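Local coordinates for DUF871 domain-containing protein (Enterococcus faecalis, PDB 2P0O), which is of unknown function but probably acts as a 6-phospho-N-acetylmuramidase, hydrolysing sugars that carry 6-phosphorylated N-acetylmuramic acid, with a TIM-barrel domain, at residues Gln242-Val247 against Gly361-Glu366; Glu298-Gly303 against Val332-Arg337; His145-Arg150 against Phe175-Gly180. All coordinates share one frame; numbering follows the deposited sequence. Where two conformers were deposited one is given.

Contact 1 (Gln242-Val247 against Gly361-Glu366)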
ATOM      1  N   GLN A 242       9.279   1.270  11.941  1.00 53.18           N
ATOM      2  CA  GLN A 242       9.943  -0.023  11.874  1.00 50.79           C
ATOM      3  C   GLN A 242       9.159  -0.962  11.000  1.00 49.75           C
ATOM      4  O   GLN A 242       7.913  -0.951  11.041  1.00 50.49           O
ATOM      5  CB  GLN A 242      10.043  -0.668  13.257  1.00 51.14           C
ATOM      6  CG  GLN A 242      10.931   0.007  14.278  1.00 51.29           C
ATOM      7  CD  GLN A 242      10.639  -0.453  15.723  1.00 53.81           C
ATOM      8  OE1 GLN A 242      10.025  -1.496  15.961  1.00 58.65           O
ATOM      9  NE2 GLN A 242      11.075   0.328  16.679  1.00 51.64           N
ATOM     10  N   PHE A 243       9.882  -1.794  10.249  1.00 47.06           N
ATOM     11  CA  PHE A 243       9.329  -2.861   9.456  1.00 46.51           C
ATOM     12  C   PHE A 243       9.199  -4.112  10.322  1.00 46.48           C
ATOM     13  O   PHE A 243      10.177  -4.592  10.885  1.00 46.74           O
ATOM     14  CB  PHE A 243      10.229  -3.186   8.237  1.00 45.71           C
ATOM     15  CG  PHE A 243      10.305  -2.084   7.236  1.00 45.19           C
ATOM     16  CD1 PHE A 243       9.257  -1.885   6.300  1.00 45.28           C
ATOM     17  CD2 PHE A 243      11.403  -1.223   7.222  1.00 43.72           C
ATOM     18  CE1 PHE A 243       9.312  -0.837   5.372  1.00 44.93           C
ATOM     19  CE2 PHE A 243      11.486  -0.187   6.289  1.00 42.88           C
ATOM     20  CZ  PHE A 243      10.438   0.018   5.361  1.00 43.99           C
ATOM     21  N   LEU A 244       7.993  -4.656  10.383  1.00 46.39           N
ATOM     22  CA  LEU A 244       7.700  -5.762  11.259  1.00 45.60           C
ATOM     23  C   LEU A 244       7.598  -7.020  10.423  1.00 45.59           C
ATOM     24  O   LEU A 244       6.768  -7.086   9.508  1.00 46.41           O
ATOM     25  CB  LEU A 244       6.392  -5.481  12.005  1.00 44.60           C
ATOM     26  CG  LEU A 244       5.884  -6.474  13.051  1.00 45.86           C
ATOM     27  CD1 LEU A 244       6.853  -6.533  14.248  1.00 45.91           C
ATOM     28  CD2 LEU A 244       4.464  -6.163  13.519  1.00 42.55           C
ATOM     29  N   LEU A 245       8.407  -8.025  10.750  1.00 44.77           N
ATOM     30  CA  LEU A 245       8.442  -9.270   9.967  1.00 44.28           C
ATOM     31  C   LEU A 245       8.437 -10.478  10.884  1.00 44.06           C
ATOM     32  O   LEU A 245       8.931 -10.402  12.007  1.00 44.70           O
ATOM     33  CB  LEU A 245       9.695  -9.341   9.056  1.00 44.54           C
ATOM     34  CG  LEU A 245      10.106  -8.191   8.142  1.00 45.10           C
ATOM     35  CD1 LEU A 245      10.891  -7.150   8.956  1.00 45.54           C
ATOM     36  CD2 LEU A 245      10.970  -8.664   6.939  1.00 45.17           C
ATOM     37  N   GLU A 246       7.883 -11.586  10.399  1.00 43.44           N
ATOM     38  CA  GLU A 246       7.847 -12.866  11.134  1.00 43.66           C
ATOM     39  C   GLU A 246       8.926 -13.845  10.678  1.00 43.57           C
ATOM     40  O   GLU A 246       9.353 -13.823   9.519  1.00 43.51           O
ATOM     41  CB  GLU A 246       6.472 -13.523  11.009  1.00 43.32           C
ATOM     42  CG  GLU A 246       5.468 -13.028  12.022  1.00 46.76           C
ATOM     43  CD  GLU A 246       4.052 -13.613  11.840  1.00 51.30           C
ATOM     44  OE1 GLU A 246       3.830 -14.501  10.971  1.00 51.22           O
ATOM     45  OE2 GLU A 246       3.154 -13.192  12.616  1.00 54.11           O
ATOM     46  N   VAL A 247       9.364 -14.703  11.594  1.00 42.71           N
ATOM     47  CA  VAL A 247      10.355 -15.711  11.281  1.00 43.01           C
ATOM     48  C   VAL A 247       9.787 -17.059  11.626  1.00 42.93           C
ATOM     49  O   VAL A 247       8.886 -17.148  12.477  1.00 42.79           O
ATOM     50  CB  VAL A 247      11.720 -15.491  12.055  1.00 43.81           C
ATOM     51  CG1 VAL A 247      12.388 -14.224  11.612  1.00 43.92           C
ATOM     52  CG2 VAL A 247      11.541 -15.545  13.632  1.00 42.57           C
ATOM     53  N   GLY A 361       3.107 -15.887  13.569  1.00 53.47           N
ATOM     54  CA  GLY A 361       1.740 -15.846  14.059  1.00 53.63           C
ATOM     55  C   GLY A 361       1.466 -14.774  15.100  1.00 54.28           C
ATOM     56  O   GLY A 361       0.326 -14.666  15.569  1.00 53.93           O
ATOM     57  N   THR A 362       2.485 -13.978  15.463  1.00 54.12           N
ATOM     58  CA  THR A 362       2.356 -13.042  16.603  1.00 54.26           C
ATOM     59  C   THR A 362       2.279 -11.554  16.198  1.00 54.55           C
ATOM     60  O   THR A 362       2.169 -10.666  17.051  1.00 54.97           O
ATOM     61  CB  THR A 362       3.451 -13.251  17.679  1.00 53.79           C
ATOM     62  OG1 THR A 362       4.735 -12.920  17.146  1.00 54.64           O
ATOM     63  CG2 THR A 362       3.477 -14.702  18.154  1.00 53.93           C
ATOM     64  N   ILE A 363       2.340 -11.285  14.903  1.00 54.53           N
ATOM     65  CA  ILE A 363       2.312  -9.910  14.418  1.00 54.83           C
ATOM     66  C   ILE A 363       1.114  -9.128  14.994  1.00 55.17           C
ATOM     67  O   ILE A 363       1.275  -7.998  15.464  1.00 55.15           O
ATOM     68  CB  ILE A 363       2.366  -9.845  12.881  1.00 55.05           C
ATOM     69  CG1 ILE A 363       3.835  -9.799  12.419  1.00 55.99           C
ATOM     70  CG2 ILE A 363       1.624  -8.568  12.340  1.00 55.11           C
ATOM     71  CD1 ILE A 363       4.014  -9.609  10.913  1.00 56.89           C
ATOM     72  N   GLU A 364      -0.070  -9.743  14.984  1.00 55.01           N
ATOM     73  CA  GLU A 364      -1.267  -9.098  15.516  1.00 55.19           C
ATOM     74  C   GLU A 364      -1.159  -8.684  16.991  1.00 54.43           C
ATOM     75  O   GLU A 364      -1.470  -7.540  17.326  1.00 53.89           O
ATOM     76  CB  GLU A 364      -2.509  -9.947  15.264  1.00 55.34           C
ATOM     77  CG  GLU A 364      -2.805 -10.157  13.772  1.00 60.38           C
ATOM     78  CD  GLU A 364      -2.313 -11.506  13.207  1.00 65.17           C
ATOM     79  OE1 GLU A 364      -1.137 -11.902  13.479  1.00 63.99           O
ATOM     80  OE2 GLU A 364      -3.133 -12.159  12.491  1.00 65.38           O
ATOM     81  N   ASN A 365      -0.720  -9.587  17.862  1.00 54.27           N
ATOM     82  CA  ASN A 365      -0.564  -9.222  19.273  0.50 54.37           C
ATOM     83  C   ASN A 365       0.626  -8.313  19.527  1.00 54.48           C
ATOM     84  O   ASN A 365       0.628  -7.540  20.486  1.00 54.21           O
ATOM     85  CB  ASN A 365      -0.505 -10.429  20.217  0.50 54.26           C
ATOM     86  CG  ASN A 365      -0.620 -10.018  21.694  0.50 54.67           C
ATOM     87  OD1 ASN A 365      -1.393  -9.125  22.047  0.50 53.86           O
ATOM     88  ND2 ASN A 365       0.167 -10.655  22.550  0.50 55.41           N
ATOM     89  N   GLU A 366       1.625  -8.386  18.670  1.00 54.53           N
ATOM     90  CA  GLU A 366       2.772  -7.523  18.820  1.00 54.98           C
ATOM     91  C   GLU A 366       2.329  -6.070  18.566  1.00 54.97           C
ATOM     92  O   GLU A 366       2.702  -5.177  19.322  1.00 54.18           O
ATOM     93  CB  GLU A 366       3.844  -7.965  17.840  1.00 54.78           C
ATOM     94  CG  GLU A 366       5.227  -7.982  18.384  1.00 60.61           C
ATOM     95  CD  GLU A 366       5.391  -8.833  19.634  1.00 63.19           C
ATOM     96  OE1 GLU A 366       5.281 -10.091  19.586  1.00 65.75           O
ATOM     97  OE2 GLU A 366       5.639  -8.215  20.671  1.00 65.12           O
TER
HETATM   98  O   HOH W   1       0.834 -13.332  11.890  1.00 53.84           O

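Contact 2 (Glu298-Gly303 against Val332-Arg337)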
ATOM      1  N   GLU A 298      24.110 -24.041   7.813  1.00 49.71           N
ATOM      2  CA  GLU A 298      23.566 -24.539   6.548  1.00 49.31           C
ATOM      3  C   GLU A 298      23.531 -23.461   5.461  1.00 48.36           C
ATOM      4  O   GLU A 298      23.870 -22.306   5.717  1.00 47.34           O
ATOM      5  CB  GLU A 298      22.170 -25.109   6.786  1.00 49.63           C
ATOM      6  CG  GLU A 298      22.170 -26.144   7.865  1.00 53.06           C
ATOM      7  CD  GLU A 298      22.778 -27.457   7.391  1.00 58.17           C
ATOM      8  OE1 GLU A 298      22.010 -28.269   6.829  1.00 61.76           O
ATOM      9  OE2 GLU A 298      24.004 -27.683   7.576  1.00 59.95           O
ATOM     10  N   ALA A 299      23.116 -23.844   4.254  1.00 47.78           N
ATOM     11  CA  ALA A 299      22.914 -22.876   3.171  1.00 47.95           C
ATOM     12  C   ALA A 299      22.056 -21.690   3.655  1.00 47.86           C
ATOM     13  O   ALA A 299      21.262 -21.830   4.595  1.00 48.14           O
ATOM     14  CB  ALA A 299      22.275 -23.568   1.977  1.00 46.82           C
ATOM     15  N   ARG A 300      22.190 -20.525   3.029  1.00 47.46           N
ATOM     16  CA  ARG A 300      21.466 -19.344   3.498  1.00 46.46           C
ATOM     17  C   ARG A 300      20.562 -18.731   2.415  1.00 46.71           C
ATOM     18  O   ARG A 300      20.854 -17.627   1.907  1.00 47.42           O
ATOM     19  CB  ARG A 300      22.460 -18.311   4.038  1.00 47.15           C
ATOM     20  CG  ARG A 300      23.285 -18.842   5.220  1.00 46.07           C
ATOM     21  CD  ARG A 300      24.464 -17.959   5.536  1.00 44.67           C
ATOM     22  NE  ARG A 300      25.540 -18.135   4.556  1.00 44.84           N
ATOM     23  CZ  ARG A 300      26.464 -17.214   4.270  1.00 45.92           C
ATOM     24  NH1 ARG A 300      26.456 -16.020   4.881  1.00 43.61           N
ATOM     25  NH2 ARG A 300      27.403 -17.489   3.365  1.00 43.26           N
ATOM     26  N   PRO A 301      19.476 -19.443   2.034  1.00 45.94           N
ATOM     27  CA  PRO A 301      18.610 -18.860   0.997  1.00 45.95           C
ATOM     28  C   PRO A 301      18.029 -17.519   1.431  1.00 46.00           C
ATOM     29  O   PRO A 301      18.064 -17.170   2.635  1.00 46.75           O
ATOM     30  CB  PRO A 301      17.527 -19.942   0.759  1.00 45.55           C
ATOM     31  CG  PRO A 301      17.536 -20.786   1.998  1.00 45.10           C
ATOM     32  CD  PRO A 301      18.995 -20.770   2.467  1.00 45.70           C
ATOM     33  N   VAL A 302      17.557 -16.746   0.463  1.00 45.75           N
ATOM     34  CA  VAL A 302      17.011 -15.421   0.746  1.00 46.07           C
ATOM     35  C   VAL A 302      16.088 -15.445   1.974  1.00 45.66           C
ATOM     36  O   VAL A 302      15.188 -16.260   2.076  1.00 45.74           O
ATOM     37  CB  VAL A 302      16.345 -14.744  -0.524  1.00 46.48           C
ATOM     38  CG1 VAL A 302      15.258 -15.631  -1.136  1.00 47.69           C
ATOM     39  CG2 VAL A 302      15.790 -13.364  -0.162  1.00 46.05           C
ATOM     40  N   GLY A 303      16.372 -14.582   2.931  1.00 46.16           N
ATOM     41  CA  GLY A 303      15.529 -14.436   4.127  1.00 46.31           C
ATOM     42  C   GLY A 303      16.119 -15.098   5.345  1.00 46.18           C
ATOM     43  O   GLY A 303      15.609 -14.930   6.432  1.00 47.37           O
ATOM     44  N   VAL A 332      29.200 -19.187  10.164  1.00 44.80           N
ATOM     45  CA  VAL A 332      27.929 -18.434  10.240  1.00 44.02           C
ATOM     46  C   VAL A 332      26.818 -19.408  10.649  1.00 44.56           C
ATOM     47  O   VAL A 332      26.459 -20.284   9.843  1.00 44.76           O
ATOM     48  CB  VAL A 332      27.574 -17.789   8.857  1.00 44.22           C
ATOM     49  CG1 VAL A 332      26.196 -17.099   8.872  1.00 41.19           C
ATOM     50  CG2 VAL A 332      28.667 -16.801   8.389  1.00 43.86           C
ATOM     51  N   ASN A 333      26.284 -19.277  11.880  1.00 43.61           N
ATOM     52  CA  ASN A 333      25.133 -20.085  12.303  1.00 43.31           C
ATOM     53  C   ASN A 333      23.847 -19.640  11.622  1.00 43.38           C
ATOM     54  O   ASN A 333      23.568 -18.422  11.511  1.00 42.78           O
ATOM     55  CB  ASN A 333      24.930 -20.004  13.817  1.00 43.58           C
ATOM     56  CG  ASN A 333      26.037 -20.686  14.597  1.00 45.63           C
ATOM     57  OD1 ASN A 333      26.836 -21.454  14.048  1.00 44.91           O
ATOM     58  ND2 ASN A 333      26.079 -20.420  15.889  1.00 45.90           N
ATOM     59  N   THR A 334      23.064 -20.606  11.159  1.00 42.71           N
ATOM     60  CA  THR A 334      21.773 -20.288  10.563  1.00 43.00           C
ATOM     61  C   THR A 334      20.730 -20.514  11.636  1.00 42.90           C
ATOM     62  O   THR A 334      20.666 -21.603  12.205  1.00 41.75           O
ATOM     63  CB  THR A 334      21.488 -21.180   9.339  1.00 43.19           C
ATOM     64  OG1 THR A 334      21.858 -22.528   9.668  1.00 44.39           O
ATOM     65  CG2 THR A 334      22.340 -20.732   8.159  1.00 41.20           C
ATOM     66  N   ILE A 335      19.931 -19.488  11.921  1.00 43.09           N
ATOM     67  CA  ILE A 335      19.042 -19.505  13.098  1.00 43.24           C
ATOM     68  C   ILE A 335      17.613 -19.759  12.684  1.00 43.92           C
ATOM     69  O   ILE A 335      16.955 -20.639  13.207  1.00 44.22           O
ATOM     70  CB  ILE A 335      19.046 -18.141  13.876  1.00 43.73           C
ATOM     71  CG1 ILE A 335      20.473 -17.621  14.125  1.00 42.11           C
ATOM     72  CG2 ILE A 335      18.212 -18.253  15.186  1.00 42.30           C
ATOM     73  CD1 ILE A 335      21.341 -18.638  14.826  1.00 47.28           C
ATOM     74  N   THR A 336      17.110 -18.947  11.768  1.00 43.84           N
ATOM     75  CA  THR A 336      15.750 -19.132  11.296  1.00 43.92           C
ATOM     76  C   THR A 336      15.674 -18.426   9.944  1.00 44.48           C
ATOM     77  O   THR A 336      16.713 -18.017   9.406  1.00 44.39           O
ATOM     78  CB  THR A 336      14.703 -18.620  12.338  1.00 43.47           C
ATOM     79  OG1 THR A 336      13.401 -18.722  11.795  1.00 44.23           O
ATOM     80  CG2 THR A 336      14.932 -17.153  12.718  1.00 41.62           C
ATOM     81  N   ARG A 337      14.459 -18.272   9.422  1.00 45.34           N
ATOM     82  CA  ARG A 337      14.222 -17.664   8.130  1.00 45.94           C
ATOM     83  C   ARG A 337      12.983 -16.775   8.165  1.00 45.91           C
ATOM     84  O   ARG A 337      11.979 -17.168   8.748  1.00 46.53           O
ATOM     85  CB  ARG A 337      14.015 -18.765   7.090  1.00 45.99           C
ATOM     86  CG  ARG A 337      14.200 -18.245   5.655  1.00 47.95           C
ATOM     87  CD  ARG A 337      14.249 -19.364   4.633  1.00 47.56           C
ATOM     88  NE  ARG A 337      14.329 -18.760   3.303  1.00 49.85           N
ATOM     89  CZ  ARG A 337      14.055 -19.375   2.155  1.00 48.31           C
ATOM     90  NH1 ARG A 337      13.719 -20.667   2.122  1.00 47.74           N
ATOM     91  NH2 ARG A 337      14.136 -18.678   1.026  1.00 46.82           N
TER
HETATM   92  O   HOH W   2      26.034 -20.837   6.787  1.00 43.82           O

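Contact 3 (His145-Arg150 against Phe175-Gly180)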
ATOM      1  N   HIS A 145      -4.617   5.242 -11.803  1.00 55.71           N
ATOM      2  CA  HIS A 145      -4.486   3.984 -12.516  1.00 56.10           C
ATOM      3  C   HIS A 145      -5.679   3.116 -12.214  1.00 55.41           C
ATOM      4  O   HIS A 145      -6.416   3.348 -11.260  1.00 55.48           O
ATOM      5  CB  HIS A 145      -3.227   3.275 -12.069  1.00 56.59           C
ATOM      6  CG  HIS A 145      -1.990   3.867 -12.652  1.00 56.14           C
ATOM      7  ND1 HIS A 145      -1.549   3.554 -13.921  1.00 55.99           N
ATOM      8  CD2 HIS A 145      -1.097   4.743 -12.140  1.00 54.65           C
ATOM      9  CE1 HIS A 145      -0.441   4.229 -14.170  1.00 58.02           C
ATOM     10  NE2 HIS A 145      -0.146   4.955 -13.104  1.00 57.30           N
ATOM     11  N   ASN A 146      -5.876   2.128 -13.052  1.00 55.61           N
ATOM     12  CA  ASN A 146      -6.902   1.159 -12.858  1.00 56.20           C
ATOM     13  C   ASN A 146      -6.417   0.029 -11.990  1.00 56.29           C
ATOM     14  O   ASN A 146      -5.220  -0.034 -11.663  1.00 56.74           O
ATOM     15  CB  ASN A 146      -7.289   0.610 -14.216  1.00 56.86           C
ATOM     16  CG  ASN A 146      -7.942   1.659 -15.098  1.00 59.43           C
ATOM     17  OD1 ASN A 146      -8.639   2.545 -14.615  1.00 61.57           O
ATOM     18  ND2 ASN A 146      -7.764   1.521 -16.415  1.00 64.60           N
ATOM     19  N   TYR A 147      -7.338  -0.864 -11.615  1.00 55.57           N
ATOM     20  CA  TYR A 147      -6.959  -2.167 -11.035  1.00 55.31           C
ATOM     21  C   TYR A 147      -7.429  -3.317 -11.901  1.00 54.50           C
ATOM     22  O   TYR A 147      -8.207  -3.127 -12.837  1.00 53.90           O
ATOM     23  CB  TYR A 147      -7.436  -2.335  -9.588  1.00 55.96           C
ATOM     24  CG  TYR A 147      -8.901  -2.047  -9.373  1.00 58.10           C
ATOM     25  CD1 TYR A 147      -9.871  -2.915  -9.856  1.00 57.53           C
ATOM     26  CD2 TYR A 147      -9.310  -0.918  -8.675  1.00 56.45           C
ATOM     27  CE1 TYR A 147     -11.239  -2.668  -9.672  1.00 60.53           C
ATOM     28  CE2 TYR A 147     -10.672  -0.652  -8.483  1.00 60.69           C
ATOM     29  CZ  TYR A 147     -11.622  -1.545  -8.972  1.00 61.17           C
ATOM     30  OH  TYR A 147     -12.959  -1.322  -8.784  1.00 63.62           O
ATOM     31  N   TYR A 148      -6.941  -4.515 -11.609  1.00 53.75           N
ATOM     32  CA  TYR A 148      -7.073  -5.608 -12.569  1.00 52.72           C
ATOM     33  C   TYR A 148      -7.518  -6.858 -11.872  1.00 53.11           C
ATOM     34  O   TYR A 148      -6.674  -7.578 -11.343  1.00 53.99           O
ATOM     35  CB  TYR A 148      -5.746  -5.798 -13.332  1.00 52.87           C
ATOM     36  CG  TYR A 148      -5.391  -4.548 -14.083  1.00 52.67           C
ATOM     37  CD1 TYR A 148      -5.919  -4.291 -15.369  1.00 54.74           C
ATOM     38  CD2 TYR A 148      -4.618  -3.575 -13.496  1.00 53.48           C
ATOM     39  CE1 TYR A 148      -5.629  -3.087 -16.036  1.00 51.17           C
ATOM     40  CE2 TYR A 148      -4.333  -2.383 -14.151  1.00 50.94           C
ATOM     41  CZ  TYR A 148      -4.849  -2.139 -15.392  1.00 51.72           C
ATOM     42  OH  TYR A 148      -4.519  -0.952 -16.012  1.00 51.22           O
ATOM     43  N   PRO A 149      -8.854  -7.137 -11.878  1.00 52.62           N
ATOM     44  CA  PRO A 149      -9.405  -8.359 -11.277  1.00 51.71           C
ATOM     45  C   PRO A 149      -8.878  -9.648 -11.900  1.00 51.71           C
ATOM     46  O   PRO A 149      -8.689 -10.629 -11.186  1.00 50.65           O
ATOM     47  CB  PRO A 149     -10.924  -8.259 -11.550  1.00 51.72           C
ATOM     48  CG  PRO A 149     -11.206  -6.809 -11.812  1.00 51.91           C
ATOM     49  CD  PRO A 149      -9.912  -6.330 -12.525  1.00 52.66           C
ATOM     50  N   ARG A 150      -8.668  -9.670 -13.221  1.00 51.32           N
ATOM     51  CA  ARG A 150      -8.274 -10.905 -13.860  1.00 50.68           C
ATOM     52  C   ARG A 150      -6.763 -11.100 -13.750  1.00 51.44           C
ATOM     53  O   ARG A 150      -5.995 -10.269 -14.248  1.00 51.55           O
ATOM     54  CB  ARG A 150      -8.715 -10.970 -15.334  1.00 50.32           C
ATOM     55  CG  ARG A 150      -8.443 -12.372 -16.001  1.00 48.94           C
ATOM     56  CD  ARG A 150      -8.683 -12.319 -17.483  1.00 50.52           C
ATOM     57  NE  ARG A 150      -8.348 -13.503 -18.324  1.00 48.06           N
ATOM     58  CZ  ARG A 150      -7.117 -13.975 -18.545  1.00 49.32           C
ATOM     59  NH1 ARG A 150      -6.939 -15.006 -19.380  1.00 47.94           N
ATOM     60  NH2 ARG A 150      -6.056 -13.435 -17.932  1.00 47.49           N
ATOM     61  N   PHE A 175      -1.955   8.372  -8.747  1.00 58.18           N
ATOM     62  CA  PHE A 175      -2.596   7.505  -7.768  1.00 57.49           C
ATOM     63  C   PHE A 175      -2.619   6.073  -8.342  1.00 58.04           C
ATOM     64  O   PHE A 175      -2.900   5.850  -9.539  1.00 56.89           O
ATOM     65  CB  PHE A 175      -4.055   7.950  -7.538  1.00 57.42           C
ATOM     66  CG  PHE A 175      -4.218   9.145  -6.623  1.00 58.37           C
ATOM     67  CD1 PHE A 175      -3.736  10.388  -6.976  1.00 56.22           C
ATOM     68  CD2 PHE A 175      -4.918   9.022  -5.420  1.00 58.77           C
ATOM     69  CE1 PHE A 175      -3.907  11.485  -6.122  1.00 58.64           C
ATOM     70  CE2 PHE A 175      -5.112  10.115  -4.570  1.00 59.73           C
ATOM     71  CZ  PHE A 175      -4.588  11.346  -4.909  1.00 59.65           C
ATOM     72  N   THR A 176      -2.384   5.106  -7.469  1.00 57.07           N
ATOM     73  CA  THR A 176      -2.269   3.723  -7.865  1.00 57.14           C
ATOM     74  C   THR A 176      -2.901   2.827  -6.792  1.00 56.61           C
ATOM     75  O   THR A 176      -3.068   3.242  -5.632  1.00 56.45           O
ATOM     76  CB  THR A 176      -0.776   3.355  -8.055  1.00 57.26           C
ATOM     77  OG1 THR A 176      -0.685   2.020  -8.556  1.00 61.75           O
ATOM     78  CG2 THR A 176      -0.022   3.423  -6.733  1.00 56.75           C
ATOM     79  N   PHE A 177      -3.234   1.600  -7.170  1.00 55.95           N
ATOM     80  CA  PHE A 177      -3.784   0.644  -6.236  1.00 55.85           C
ATOM     81  C   PHE A 177      -2.791  -0.456  -5.857  1.00 56.87           C
ATOM     82  O   PHE A 177      -1.871  -0.778  -6.618  1.00 56.68           O
ATOM     83  CB  PHE A 177      -5.045  -0.035  -6.811  1.00 55.94           C
ATOM     84  CG  PHE A 177      -6.209   0.899  -7.001  1.00 54.71           C
ATOM     85  CD1 PHE A 177      -7.067   1.197  -5.935  1.00 53.70           C
ATOM     86  CD2 PHE A 177      -6.444   1.483  -8.238  1.00 52.86           C
ATOM     87  CE1 PHE A 177      -8.158   2.048  -6.097  1.00 52.37           C
ATOM     88  CE2 PHE A 177      -7.554   2.321  -8.439  1.00 53.00           C
ATOM     89  CZ  PHE A 177      -8.399   2.632  -7.351  1.00 52.91           C
ATOM     90  N   VAL A 178      -3.010  -1.056  -4.685  1.00 56.53           N
ATOM     91  CA  VAL A 178      -2.420  -2.345  -4.390  1.00 56.37           C
ATOM     92  C   VAL A 178      -3.607  -3.236  -4.022  1.00 57.08           C
ATOM     93  O   VAL A 178      -4.657  -2.733  -3.603  1.00 56.61           O
ATOM     94  CB  VAL A 178      -1.371  -2.287  -3.232  1.00 56.64           C
ATOM     95  CG1 VAL A 178      -0.128  -1.492  -3.659  1.00 55.53           C
ATOM     96  CG2 VAL A 178      -1.970  -1.710  -1.929  1.00 54.03           C
ATOM     97  N   PRO A 179      -3.432  -4.572  -4.129  1.00 56.90           N
ATOM     98  CA  PRO A 179      -4.527  -5.451  -3.734  1.00 56.44           C
ATOM     99  C   PRO A 179      -4.634  -5.531  -2.207  1.00 56.93           C
ATOM    100  O   PRO A 179      -3.695  -5.152  -1.482  1.00 57.56           O
ATOM    101  CB  PRO A 179      -4.120  -6.801  -4.337  1.00 56.32           C
ATOM    102  CG  PRO A 179      -2.608  -6.777  -4.305  1.00 56.94           C
ATOM    103  CD  PRO A 179      -2.232  -5.317  -4.563  1.00 56.73           C
ATOM    104  N   GLY A 180      -5.781  -5.979  -1.718  1.00 56.87           N
ATOM    105  CA  GLY A 180      -5.931  -6.295  -0.301  1.00 56.99           C
ATOM    106  C   GLY A 180      -5.921  -7.808  -0.095  1.00 57.52           C
ATOM    107  O   GLY A 180      -6.051  -8.576  -1.060  1.00 57.83           O
TER

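Contact 1 (Gln242-Val247 against Gly361-Glu366)
Glu246 is extended beyond CG (chi2 176°), which carries its carboxylate from the strand to the first turn of helix 363-370, where it meets Ile363. Leu244 has CG anti to the backbone N (chi1 -177°) and sends CD2 against the same isoleucine. The carboxylate faces the backbone N-H groups at the helix start. Ile363 N donates to Glu246 OE2 at 3.1 Å, with an N-H...O angle of 159°. The bond uses the anti lone pair of OE2, the one turned away from OE1. Gly361 N lies 2.9 Å from Glu246 OE2, and Thr362 N is also close. A carboxylate at this end of a helix would probably be stabilised by the helix dipole. Glu364 may work the other way: its OE1, probably of like charge, is 4.6 Å from Glu246 OE2. The salt bridge from Glu246 OE1 to Arg229 probably offsets that like charge.

The apolar part lies beside the carboxylate. Glu246 CG sits 3.6 Å from Ile363 CG1, the two side chains meeting at a slant. Leu244 and Ile363 lie alongside each other and run in opposite directions. Leu244 CD2 is 3.9 Å from Ile363 CG1 and equally near CG2.

Ile363 also rests on Ala232 and Gln233 of helix 228-240 and on Val358 of strand 354-359. The C-terminal helix thus packs against strand 242-247, its sheet neighbour 354-359 and helix 228-240.

Contact 2 (Glu298-Gly303 against Val332-Arg337)
Arg337 grips the carbonyl of Val302 side-on, with two nitrogens on one oxygen in the guanidinium plane. Arg337 NH2 is 2.8 Å and Arg337 NE 2.9 Å from Val302 O. The arginine has CG anti to the backbone N (chi1 -162°) and an extended chain, which reaches the loop. NH2 meets a lone pair in the carbonyl plane, while NE comes in tilted from it by 33°. Pro301 holds one face of the guanidinium: its CG sits over the centre, 3.7 Å above the plane. Nearer the backbone, Arg337 CA makes a C-H...O contact with Gly303 O.

At the other end, Glu298 N donates to Thr334 OG1 at 3.3 Å, almost straight at 171°. The methyl of Thr334 packs against the loop, with CG2 3.3 Å from Glu298 O and 3.6 Å from Arg300 CG. The Arg300 and Val332 side chains cross at about a right angle, with Arg300 CD 3.9 Å from Val332 CG1. Arg300 NH2 is bonded to Pro327 O.

Strand 332-337 is an outer strand of a four-stranded antiparallel sheet in the cyclophilin-like domain. Loop 298-303 leads into its partner, strand 304-308. Ile335 and Thr336 face a single residue of that partner, a classic beta bulge.

Contact 3 (His145-Arg150 against Phe175-Gly180)
His145 and Phe175 share the one backbone hydrogen bond between the segments. His145 N donates to Phe175 O at 2.9 Å, and the N-H points straight at the oxygen (178°). The bond continues the pairing of strands 141-144 and 173-178 just past the end of the first. The same oxygen also lies at the edge of the imidazole, with His145 CD2 3.4 Å from Phe175 O. The adjacent ring atom, His145 NE2, is bonded to Asn164 OD1 of helix 157-169, which helps fix the ring's rotation.

The aromatic contact is a T-shaped stack. Tyr147 turns its edge to the face of Phe177, with the planes at 80° and the ring centroids 5.0 Å apart. Tyr147 CD2 sits over the centre of the Phe177 ring, 3.6 Å above its plane. Tyr147 has CG between the backbone N and the carbonyl carbon (chi1 51°), a crowded position that swings the ring over to Phe177.

The edge of Phe177 meets backbone oxygens. His145 O is 3.2 Å from Phe177 CE2, near the ring plane, and Asn146 O is 3.9 Å from Phe177 CD2. Carbonyl oxygens thus lie at the edge of the ring and the tyrosine over one face. Thr194 OG1 ties the segments further, being bonded to both Asn146 O and Phe177 N.

Phe177 also meets Phe35 edge-to-face and touches Ser8 and Tyr220, all from other parts of the barrel. Strand 141-144, helix 157-169 and strand 173-178 form a beta-alpha-beta crossover of the TIM barrel. The contact lies at the C-terminal ends of its two parallel strands, the end where TIM-barrel enzymes carry their active sites.

How the contacts relate
Contact 3 comes first along the chain and belongs to the eight-stranded parallel barrel. Contact 1 opens after it, in strand 242-247, and closes near the end of the chain. Contact 2 is nested inside that loop. The centres of contacts 1 and 2 are about 19 Å apart, and they touch where Val247 packs on Thr336 and Arg337. Their strands, 242-247 and 332-337, belong to different sheets of the same domain, a mixed three-stranded one and an antiparallel four-stranded one. Contact 3 is about 26 Å from contact 1 and about 35 Å from contact 2, centre to centre. Helix 228-240 leads from the barrel to strand 242-247 and packs on contact 1, linking the domains.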